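Long-range contacts in putative capsular polysaccharide biosynthesis protein (Streptococcus pneumoniae serotype 4, PDB 6EWR), which binds the cofactor pyridoxamine phosphate and probably acts as a pyridoxal phosphate-dependent aminotransferase, perhaps in capsular polysaccharide synthesis: residues 85-90 against 353-358; 106-111 against 370-375; 236-241 against 261-266. All coordinates share one frame; numbering follows the deposited sequence.

In the fold
Contacts 1 and 2 are neighbours, their centres 10 Å apart, and secure adjacent strands of the large-domain sheet: 82-86 in contact 1, the edge strand 103-107 in contact 2. The strands are joined by backbone hydrogen bonds, while Leu354 packs on Met106 and Pro355 on Tyr370. Contact 1 is buried and mostly apolar, with a single backbone bond across it; contact 2, nearer the surface, relies on a carboxylate at a helix start. Contact 3, also buried, lies about 30 Å from contact 1, between centres, and joins the end of helix 225-236 and the turn after it to a loop by a backbone bridge. Contacts 1 and 3 reach the second subunit and a bound cofactor; contact 2 touches no other chain.

Contact 1. Residues 85-90 against 353-358. With PMP (4'-deoxy-4'-aminopyridoxal-5'-phosphate), chain E.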
loop_
_atom_site.group_PDB
_atom_site.type_symbol
_atom_site.label_atom_id
_atom_site.label_comp_id
_atom_site.label_asym_id
_atom_site.label_seq_id
_atom_site.Cartn_x
_atom_site.Cartn_y
_atom_site.Cartn_z
ATOM N N VAL A 85 -20.564 10.768 -4.995
ATOM C CA VAL A 85 -19.422 10.945 -5.879
ATOM C C VAL A 85 -19.957 11.344 -7.236
ATOM O O VAL A 85 -21.071 10.941 -7.578
ATOM C CB VAL A 85 -18.680 9.636 -6.134
ATOM C CG1 VAL A 85 -17.191 9.884 -6.365
ATOM C CG2 VAL A 85 -18.912 8.657 -5.059
ATOM N N PRO A 86 -19.187 12.130 -8.025
ATOM C CA PRO A 86 -19.611 12.419 -9.387
ATOM C C PRO A 86 -19.578 11.195 -10.269
ATOM O O PRO A 86 -18.700 10.304 -10.082
ATOM C CB PRO A 86 -18.577 13.422 -9.894
ATOM C CG PRO A 86 -17.923 13.970 -8.672
ATOM C CD PRO A 86 -17.957 12.859 -7.680
ATOM N N ALA A 87 -20.505 11.156 -11.231
ATOM C CA ALA A 87 -20.486 10.120 -12.268
ATOM C C ALA A 87 -19.287 10.250 -13.205
ATOM O O ALA A 87 -18.890 9.261 -13.833
ATOM C CB ALA A 87 -21.764 10.148 -13.076
ATOM N N MET A 88 -18.730 11.471 -13.299
ATOM C CA MET A 88 -17.567 11.771 -14.135
ATOM C C MET A 88 -16.305 11.859 -13.273
ATOM O O MET A 88 -16.008 12.907 -12.694
ATOM C CB MET A 88 -17.770 13.109 -14.858
ATOM C CG MET A 88 -16.590 13.616 -15.715
ATOM S SD MET A 88 -15.814 12.333 -16.728
ATOM C CE MET A 88 -17.276 11.709 -17.537
ATOM N N THR A 89 -15.569 10.759 -13.198
ATOM C CA THR A 89 -14.316 10.764 -12.475
ATOM C C THR A 89 -13.613 9.454 -12.707
ATOM O O THR A 89 -14.177 8.547 -13.341
ATOM C CB THR A 89 -14.523 10.964 -10.958
ATOM O OG1 THR A 89 -13.258 11.009 -10.292
ATOM C CG2 THR A 89 -15.370 9.846 -10.378
ATOM N N TYR A 90 -12.377 9.381 -12.211
ATOM C CA TYR A 90 -11.603 8.148 -12.184
ATOM C C TYR A 90 -12.168 7.191 -11.125
ATOM O O TYR A 90 -12.673 7.618 -10.072
ATOM C CB TYR A 90 -10.121 8.440 -11.878
ATOM C CG TYR A 90 -9.203 7.264 -12.121
ATOM C CD1 TYR A 90 -9.095 6.708 -13.382
ATOM C CD2 TYR A 90 -8.438 6.720 -11.103
ATOM C CE1 TYR A 90 -8.249 5.652 -13.640
ATOM C CE2 TYR A 90 -7.602 5.632 -11.333
ATOM C CZ TYR A 90 -7.508 5.106 -12.618
ATOM O OH TYR A 90 -6.666 4.050 -12.946
ATOM N N PRO A 353 -17.536 7.698 -18.157
ATOM C CA PRO A 353 -18.278 7.867 -16.909
ATOM C C PRO A 353 -18.331 6.559 -16.162
ATOM O O PRO A 353 -18.345 5.508 -16.789
ATOM C CB PRO A 353 -19.681 8.274 -17.389
ATOM C CG PRO A 353 -19.504 8.729 -18.786
ATOM C CD PRO A 353 -18.406 7.870 -19.319
ATOM N N LEU A 354 -18.361 6.609 -14.839
ATOM C CA LEU A 354 -18.304 5.377 -14.032
ATOM C C LEU A 354 -19.319 4.301 -14.478
ATOM O O LEU A 354 -18.956 3.131 -14.533
ATOM C CB LEU A 354 -18.462 5.676 -12.527
ATOM C CG LEU A 354 -17.416 6.595 -11.882
ATOM C CD1 LEU A 354 -17.670 6.749 -10.390
ATOM C CD2 LEU A 354 -16.000 6.092 -12.112
ATOM N N PRO A 355 -20.558 4.686 -14.823
ATOM C CA PRO A 355 -21.512 3.639 -15.219
ATOM C C PRO A 355 -21.196 2.874 -16.510
ATOM O O PRO A 355 -21.773 1.818 -16.704
ATOM C CB PRO A 355 -22.845 4.395 -15.341
ATOM C CG PRO A 355 -22.685 5.546 -14.407
ATOM C CD PRO A 355 -21.242 5.962 -14.585
ATOM N N LEU A 356 -20.308 3.384 -17.366
ATOM C CA LEU A 356 -19.812 2.587 -18.511
ATOM C C LEU A 356 -18.862 1.462 -18.119
ATOM O O LEU A 356 -18.611 0.567 -18.924
ATOM C CB LEU A 356 -19.073 3.442 -19.534
ATOM C CG LEU A 356 -19.850 4.323 -20.504
ATOM C CD1 LEU A 356 -18.855 4.917 -21.488
ATOM C CD2 LEU A 356 -20.927 3.563 -21.248
ATOM N N LEU A 357 -18.298 1.530 -16.909
ATOM C CA LEU A 357 -17.299 0.569 -16.443
ATOM C C LEU A 357 -17.964 -0.683 -15.880
ATOM O O LEU A 357 -18.933 -0.592 -15.113
ATOM C CB LEU A 357 -16.402 1.206 -15.388
ATOM C CG LEU A 357 -15.665 2.471 -15.856
ATOM C CD1 LEU A 357 -14.839 3.108 -14.743
ATOM C CD2 LEU A 357 -14.781 2.158 -17.065
ATOM N N THR A 358 -17.419 -1.837 -16.247
ATOM C CA THR A 358 -17.984 -3.137 -15.851
ATOM C C THR A 358 -18.214 -3.269 -14.339
ATOM O O THR A 358 -19.240 -3.810 -13.910
ATOM C CB THR A 358 -17.136 -4.321 -16.385
ATOM O OG1 THR A 358 -17.054 -4.242 -17.807
ATOM C CG2 THR A 358 -17.765 -5.662 -16.029
HETATM N N1 PMP E . -8.651 10.300 -8.288
HETATM C C2 PMP E . -8.373 10.712 -9.560
HETATM C C2A PMP E . -9.291 11.663 -10.271
HETATM C C3 PMP E . -7.167 10.218 -10.259
HETATM O O3 PMP E . -6.848 10.576 -11.545
HETATM C C4 PMP E . -6.307 9.289 -9.491
HETATM C C4A PMP E . -5.058 8.763 -10.160
HETATM N N4A PMP E . -4.799 7.328 -9.956
HETATM C C5 PMP E . -6.704 8.906 -8.090
HETATM C C6 PMP E . -7.881 9.449 -7.566
HETATM C C5A PMP E . -5.850 7.945 -7.265
HETATM O O4P PMP E . -4.437 8.148 -7.503
HETATM P P PMP E . -3.329 7.165 -6.885
HETATM O O1P PMP E . -4.005 6.340 -5.836
HETATM O O2P PMP E . -2.173 7.995 -6.300
HETATM O O3P PMP E . -2.845 6.274 -7.986
#
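Ala87 O accepts the backbone N-H of Leu354 at 2.9 Å in a nearly straight bond (165° at the hydrogen). This joins the loop at the end of strand 82-86 to the 3-10 turn 354-356, within the fold-type I aminotransferase architecture that the DegT/DnrJ/EryC1 family shares; as is usual in that fold, loops after the strands of the large sheet carry cofactor-binding groups. The side chain of Leu354 turns its two methyls to different parts of the loop: CD1 meets the methyl CG2 of Thr89 at 3.9 Å, with Pro86 O nearby, while CD2 comes up against the Thr89 carbonyl. The hydroxyl of Thr89 is engaged separately, by Ser93 at the start of helix 91-99. Met88 sets out away from segment 353-358, but bends at chi2 (44°) and chi3 (52°) bring its chain back, and the terminal methyl CE touches Pro353 CG at 3.9 Å. Pro353 also packs against Phe377 of helix 371-378. The same loop ends at the cofactor. Tyr90 lies over one face of the pyridine ring of the bound pyridoxamine phosphate, the two rings tilted against each other, its CB 3.7 Å from ring atom C2 and its CD2 3.7 Å from C4. The Tyr90 hydroxyl points on into the dimer interface and is hydrogen-bonded to Gln240 of the second subunit, while CE2 lies 3.6 Å from the cofactor amine N4A.

Contact 2. Residues 106-111 against 370-375; sequences MVDIQA and YPKAYA
The carboxylate of Asp108 faces the first turn of helix 371-378 and spends both oxygens on it. OD1 accepts Ala373 N at 2.8 Å and OD2 accepts Lys372 N at 3.0 Å, each through its syn lone pair, so the two bonds fix the rotation of the group. With CG anti to the backbone N (chi1 -159°), OD1 also takes a weak bond from Ile109 N. Next to the carboxylate, the Tyr370 ring runs back along the strand: Asp108 N lies at the ring edge near its plane, and CE1 is 3.5 Å from Met106 O. Strand 103-107 is an edge strand of the large-domain sheet in this chain, and the contact docks the N-terminus of a helix onto the loop that follows it; the positive end of the helix dipole probably favours the charged form of Asp108. Further along the ring, Met106 CB packs on CZ at 3.9 Å. Met106 SD sits 5.0 Å from the centroid of the Tyr370 ring, 27° off the normal, an oblique Met-aromatic contact. A water bridges Met106 N and Tyr370 OH. On the far side of Asp108, Ile109 leans CG1 against Ala373, 3.5 Å from its N, and Lys372 CB rests 3.2 Å from Ile109 O.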
loop_
_atom_site.group_PDB
_atom_site.type_symbol
_atom_site.label_atom_id
_atom_site.label_comp_id
_atom_site.label_asym_id
_atom_site.label_seq_id
_atom_site.Cartn_x
_atom_site.Cartn_y
_atom_site.Cartn_z
ATOM N N MET A 106 -23.957 8.033 -7.050
ATOM C CA MET A 106 -23.445 8.833 -8.141
ATOM C C MET A 106 -24.412 9.961 -8.484
ATOM O O MET A 106 -25.626 9.793 -8.432
ATOM C CB MET A 106 -23.197 7.958 -9.360
ATOM C CG MET A 106 -22.089 6.967 -9.164
ATOM S SD MET A 106 -21.749 6.151 -10.708
ATOM C CE MET A 106 -20.753 4.788 -10.071
ATOM N N VAL A 107 -23.854 11.108 -8.836
ATOM C CA VAL A 107 -24.648 12.261 -9.173
ATOM C C VAL A 107 -24.137 12.750 -10.514
ATOM O O VAL A 107 -22.921 12.816 -10.730
ATOM C CB VAL A 107 -24.522 13.333 -8.089
ATOM C CG1 VAL A 107 -25.073 14.689 -8.558
ATOM C CG2 VAL A 107 -25.247 12.863 -6.839
ATOM N N ASP A 108 -25.081 13.081 -11.400
ATOM C CA ASP A 108 -24.745 13.567 -12.732
ATOM C C ASP A 108 -24.140 14.969 -12.678
ATOM O O ASP A 108 -24.244 15.663 -11.662
ATOM C CB ASP A 108 -25.958 13.521 -13.685
ATOM C CG ASP A 108 -25.548 13.518 -15.167
ATOM O OD1 ASP A 108 -24.352 13.322 -15.504
ATOM O OD2 ASP A 108 -26.436 13.720 -16.011
ATOM N N ILE A 109 -23.496 15.368 -13.768
ATOM C CA ILE A 109 -22.708 16.586 -13.806
ATOM C C ILE A 109 -23.454 17.685 -14.573
ATOM O O ILE A 109 -24.549 17.430 -15.078
ATOM C CB ILE A 109 -21.305 16.288 -14.379
ATOM C CG1 ILE A 109 -21.359 15.766 -15.826
ATOM C CG2 ILE A 109 -20.593 15.273 -13.486
ATOM C CD1 ILE A 109 -20.102 16.031 -16.627
ATOM N N GLN A 110 -22.890 18.900 -14.625
ATOM C CA GLN A 110 -23.474 20.027 -15.390
ATOM C C GLN A 110 -23.204 19.898 -16.911
ATOM O O GLN A 110 -22.478 18.972 -17.359
ATOM C CB GLN A 110 -22.945 21.366 -14.851
ATOM C CG GLN A 110 -23.314 21.596 -13.381
ATOM C CD GLN A 110 -22.625 22.778 -12.739
ATOM O OE1 GLN A 110 -22.501 23.818 -13.336
ATOM N NE2 GLN A 110 -22.215 22.627 -11.500
ATOM N N ALA A 111 -23.801 20.805 -17.693
ATOM C CA ALA A 111 -23.646 20.796 -19.167
ATOM C C ALA A 111 -22.344 21.449 -19.678
ATOM O O ALA A 111 -21.864 21.086 -20.734
ATOM C CB ALA A 111 -24.862 21.445 -19.821
ATOM N N TYR A 370 -27.287 9.304 -16.111
ATOM C CA TYR A 370 -26.285 10.351 -16.080
ATOM C C TYR A 370 -25.917 10.775 -17.506
ATOM O O TYR A 370 -24.793 10.571 -17.951
ATOM C CB TYR A 370 -25.058 9.912 -15.254
ATOM C CG TYR A 370 -25.399 9.046 -14.061
ATOM C CD1 TYR A 370 -25.784 9.599 -12.847
ATOM C CD2 TYR A 370 -25.374 7.663 -14.167
ATOM C CE1 TYR A 370 -26.130 8.795 -11.760
ATOM C CE2 TYR A 370 -25.691 6.851 -13.097
ATOM C CZ TYR A 370 -26.082 7.430 -11.895
ATOM O OH TYR A 370 -26.420 6.628 -10.830
ATOM N N PRO A 371 -26.881 11.375 -18.230
ATOM C CA PRO A 371 -26.640 11.754 -19.631
ATOM C C PRO A 371 -25.640 12.907 -19.837
ATOM O O PRO A 371 -24.951 12.939 -20.862
ATOM C CB PRO A 371 -28.041 12.153 -20.128
ATOM C CG PRO A 371 -28.789 12.560 -18.915
ATOM C CD PRO A 371 -28.279 11.657 -17.825
ATOM N N LYS A 372 -25.559 13.840 -18.884
ATOM C CA LYS A 372 -24.592 14.941 -18.986
ATOM C C LYS A 372 -23.154 14.450 -18.856
ATOM O O LYS A 372 -22.253 14.977 -19.539
ATOM C CB LYS A 372 -24.870 16.039 -17.953
ATOM C CG LYS A 372 -25.713 17.212 -18.442
ATOM C CD LYS A 372 -27.179 16.963 -18.177
ATOM C CE LYS A 372 -28.036 18.054 -18.861
ATOM N NZ LYS A 372 -29.431 17.579 -19.086
ATOM N N ALA A 373 -22.949 13.468 -17.969
ATOM C CA ALA A 373 -21.687 12.778 -17.849
ATOM C C ALA A 373 -21.282 12.088 -19.140
ATOM O O ALA A 373 -20.101 12.145 -19.531
ATOM C CB ALA A 373 -21.726 11.767 -16.698
ATOM N N TYR A 374 -22.248 11.427 -19.800
ATOM C CA TYR A 374 -21.980 10.752 -21.069
ATOM C C TYR A 374 -21.661 11.770 -22.160
ATOM O O TYR A 374 -20.768 11.537 -22.962
ATOM C CB TYR A 374 -23.160 9.872 -21.514
ATOM C CG TYR A 374 -22.954 9.225 -22.883
ATOM C CD1 TYR A 374 -23.223 9.951 -24.039
ATOM C CD2 TYR A 374 -22.431 7.949 -23.016
ATOM C CE1 TYR A 374 -23.011 9.410 -25.297
ATOM C CE2 TYR A 374 -22.208 7.394 -24.273
ATOM C CZ TYR A 374 -22.502 8.129 -25.416
ATOM O OH TYR A 374 -22.286 7.595 -26.669
ATOM N N ALA A 375 -22.420 12.869 -22.202
ATOM C CA ALA A 375 -22.199 13.924 -23.171
ATOM C C ALA A 375 -20.802 14.573 -23.043
ATOM O O ALA A 375 -20.156 14.892 -24.058
ATOM C CB ALA A 375 -23.293 14.990 -23.066
HETATM O O HOH W 1 -26.456 6.935 -7.894
#

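Contact 3. Residues 236-241 against 261-266. With PMP (4'-deoxy-4'-aminopyridoxal-5'-phosphate), chain F.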
loop_
_atom_site.group_PDB
_atom_site.type_symbol
_atom_site.label_atom_id
_atom_site.label_comp_id
_atom_site.label_asym_id
_atom_site.label_seq_id
_atom_site.Cartn_x
_atom_site.Cartn_y
_atom_site.Cartn_z
ATOM N N SER A 236 -2.176 3.374 9.074
ATOM C CA SER A 236 -1.225 3.189 7.966
ATOM C C SER A 236 -0.121 2.152 8.249
ATOM O O SER A 236 0.485 1.623 7.312
ATOM C CB SER A 236 -0.580 4.537 7.585
ATOM O OG SER A 236 0.211 5.082 8.622
ATOM N N LEU A 237 0.129 1.867 9.530
ATOM C CA LEU A 237 1.245 1.022 9.953
ATOM C C LEU A 237 0.742 -0.144 10.837
ATOM O O LEU A 237 1.185 -0.306 11.973
ATOM C CB LEU A 237 2.282 1.886 10.694
ATOM C CG LEU A 237 3.668 2.349 10.167
ATOM C CD1 LEU A 237 4.400 2.873 11.392
ATOM C CD2 LEU A 237 4.563 1.293 9.508
ATOM N N HIS A 238 -0.194 -0.921 10.304
ATOM C CA HIS A 238 -0.750 -2.129 10.938
ATOM C C HIS A 238 -1.470 -1.955 12.274
ATOM O O HIS A 238 -1.668 -2.932 12.987
ATOM C CB HIS A 238 0.341 -3.190 11.140
ATOM C CG HIS A 238 1.024 -3.616 9.884
ATOM N ND1 HIS A 238 2.389 -3.632 9.752
ATOM C CD2 HIS A 238 0.525 -4.129 8.738
ATOM C CE1 HIS A 238 2.711 -4.140 8.574
ATOM N NE2 HIS A 238 1.594 -4.423 7.927
ATOM N N GLY A 239 -1.867 -0.740 12.624
ATOM C CA GLY A 239 -2.527 -0.513 13.904
ATOM C C GLY A 239 -1.579 -0.451 15.072
ATOM O O GLY A 239 -2.011 -0.491 16.208
ATOM N N GLN A 240 -0.289 -0.323 14.803
ATOM C CA GLN A 240 0.721 -0.375 15.857
ATOM C C GLN A 240 0.722 0.910 16.692
ATOM O O GLN A 240 0.703 2.006 16.131
ATOM C CB GLN A 240 2.113 -0.598 15.250
ATOM C CG GLN A 240 3.042 -1.429 16.090
ATOM C CD GLN A 240 4.432 -1.578 15.495
ATOM O OE1 GLN A 240 4.647 -2.412 14.601
ATOM N NE2 GLN A 240 5.398 -0.776 15.999
ATOM N N THR A 241 0.716 0.771 18.022
ATOM C CA THR A 241 0.943 1.885 18.941
ATOM C C THR A 241 1.953 1.484 19.967
ATOM O O THR A 241 2.188 0.306 20.177
ATOM C CB THR A 241 -0.326 2.283 19.723
ATOM O OG1 THR A 241 -0.884 1.125 20.363
ATOM C CG2 THR A 241 -1.341 2.896 18.792
ATOM N N ALA A 261 -5.162 -3.203 11.134
ATOM C CA ALA A 261 -5.183 -2.167 10.085
ATOM C C ALA A 261 -4.249 -2.450 8.889
ATOM O O ALA A 261 -3.991 -3.635 8.574
ATOM C CB ALA A 261 -4.894 -0.801 10.699
ATOM N N TYR A 262 -3.734 -1.385 8.241
ATOM C CA TYR A 262 -3.327 -1.418 6.827
ATOM C C TYR A 262 -1.851 -1.117 6.709
ATOM O O TYR A 262 -1.177 -0.970 7.729
ATOM C CB TYR A 262 -4.216 -0.447 6.012
ATOM C CG TYR A 262 -5.663 -0.777 6.274
ATOM C CD1 TYR A 262 -6.310 -1.784 5.545
ATOM C CD2 TYR A 262 -6.356 -0.203 7.362
ATOM C CE1 TYR A 262 -7.623 -2.163 5.843
ATOM C CE2 TYR A 262 -7.673 -0.566 7.662
ATOM C CZ TYR A 262 -8.313 -1.551 6.899
ATOM O OH TYR A 262 -9.621 -1.938 7.187
ATOM N N LYS A 263 -1.330 -1.076 5.483
ATOM C CA LYS A 263 0.097 -0.912 5.233
ATOM C C LYS A 263 0.262 0.044 4.047
ATOM O O LYS A 263 0.349 -0.386 2.893
ATOM C CB LYS A 263 0.741 -2.266 4.958
ATOM C CG LYS A 263 2.262 -2.289 4.687
ATOM C CD LYS A 263 3.032 -1.611 5.793
ATOM C CE LYS A 263 4.545 -1.817 5.719
ATOM N NZ LYS A 263 5.331 -0.717 6.350
ATOM N N CYS A 264 0.285 1.342 4.351
ATOM C CA CYS A 264 0.376 2.334 3.306
ATOM C C CYS A 264 1.222 3.533 3.631
ATOM O O CYS A 264 1.025 4.570 3.052
ATOM C CB CYS A 264 -1.033 2.738 2.832
ATOM S SG CYS A 264 -2.219 3.194 4.126
ATOM N N ASN A 265 2.222 3.378 4.500
ATOM C CA ASN A 265 3.194 4.448 4.848
ATOM C C ASN A 265 4.082 4.817 3.673
ATOM O O ASN A 265 4.287 4.011 2.774
ATOM C CB ASN A 265 4.107 4.013 6.023
ATOM C CG ASN A 265 4.906 2.733 5.734
ATOM O OD1 ASN A 265 4.333 1.665 5.431
ATOM N ND2 ASN A 265 6.255 2.831 5.806
ATOM N N MET A 266 4.610 6.043 3.689
ATOM C CA MET A 266 5.537 6.476 2.642
ATOM C C MET A 266 6.987 6.295 3.109
ATOM O O MET A 266 7.330 6.655 4.231
ATOM C CB MET A 266 5.284 7.943 2.283
ATOM C CG MET A 266 6.360 8.536 1.370
ATOM S SD MET A 266 6.132 10.271 1.012
ATOM C CE MET A 266 4.730 10.208 -0.102
HETATM N N1 PMP F . 4.351 -11.400 8.154
HETATM C C2 PMP F . 5.372 -11.321 9.078
HETATM C C2A PMP F . 5.743 -12.496 9.952
HETATM C C3 PMP F . 6.129 -10.064 9.269
HETATM O O3 PMP F . 7.145 -9.939 10.170
HETATM C C4 PMP F . 5.743 -8.915 8.416
HETATM C C4A PMP F . 6.496 -7.608 8.587
HETATM N N4A PMP F . 7.555 -7.476 7.561
HETATM C C5 PMP F . 4.601 -9.116 7.435
HETATM C C6 PMP F . 3.967 -10.383 7.354
HETATM C C5A PMP F . 4.183 -7.980 6.524
HETATM O O4P PMP F . 5.294 -7.553 5.704
HETATM P P PMP F . 5.189 -6.122 4.935
HETATM O O1P PMP F . 3.781 -5.909 4.467
HETATM O O2P PMP F . 6.192 -6.073 3.760
HETATM O O3P PMP F . 5.447 -5.017 5.878
#
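Lys263 crosses the imidazole of His238 at a slant. Its CB lies 3.8 Å from His238 NE2, and CG anti to the backbone N (chi1 -179°) with a bend at chi2 (54°) carries the chain past the ring toward the phosphate of the pyridoxamine phosphate held in the second subunit's site. CG comes to 3.9 Å from phosphate oxygen O1P; CD stays by the imidazole, 3.8 Å from His238 CE1; CE is nearest the phosphate, 3.3 Å from O3P, an oxygen also in the plane of the imidazole at its edge. NZ turns aside to donate to Asn265 OD1 at 2.7 Å, tilted out of that carbonyl's plane, and forms a salt bridge with Glu211 of the second subunit; the methyl CD2 of Leu237 lies against it. Asn265 ND2 is hydrogen-bonded to Thr38 and to that same Glu211. The backbones beneath form a single antiparallel bridge, with Leu237 and Lys263 as the non-hydrogen-bonded pair: Cys264 N donates to Ser236 O at 3.0 Å, and His238 N to Tyr262 O at 2.8 Å. The end of helix 225-236 and the residues just after it are thus pinned to the loop before helix 268-299, and a type I' turn from Leu237 to Gln240 leads to strand 240-241. This places both segments at a composite active site of the fold-type I dimer, where one subunit reaches over to the other's cofactor. His238 NE2 is hydrogen-bonded to Thr65 of the second subunit, and its ring meets Tyr90 of that subunit edge-to-face. Ala261 CB lies against the turn, 3.6 Å from Gly239 N.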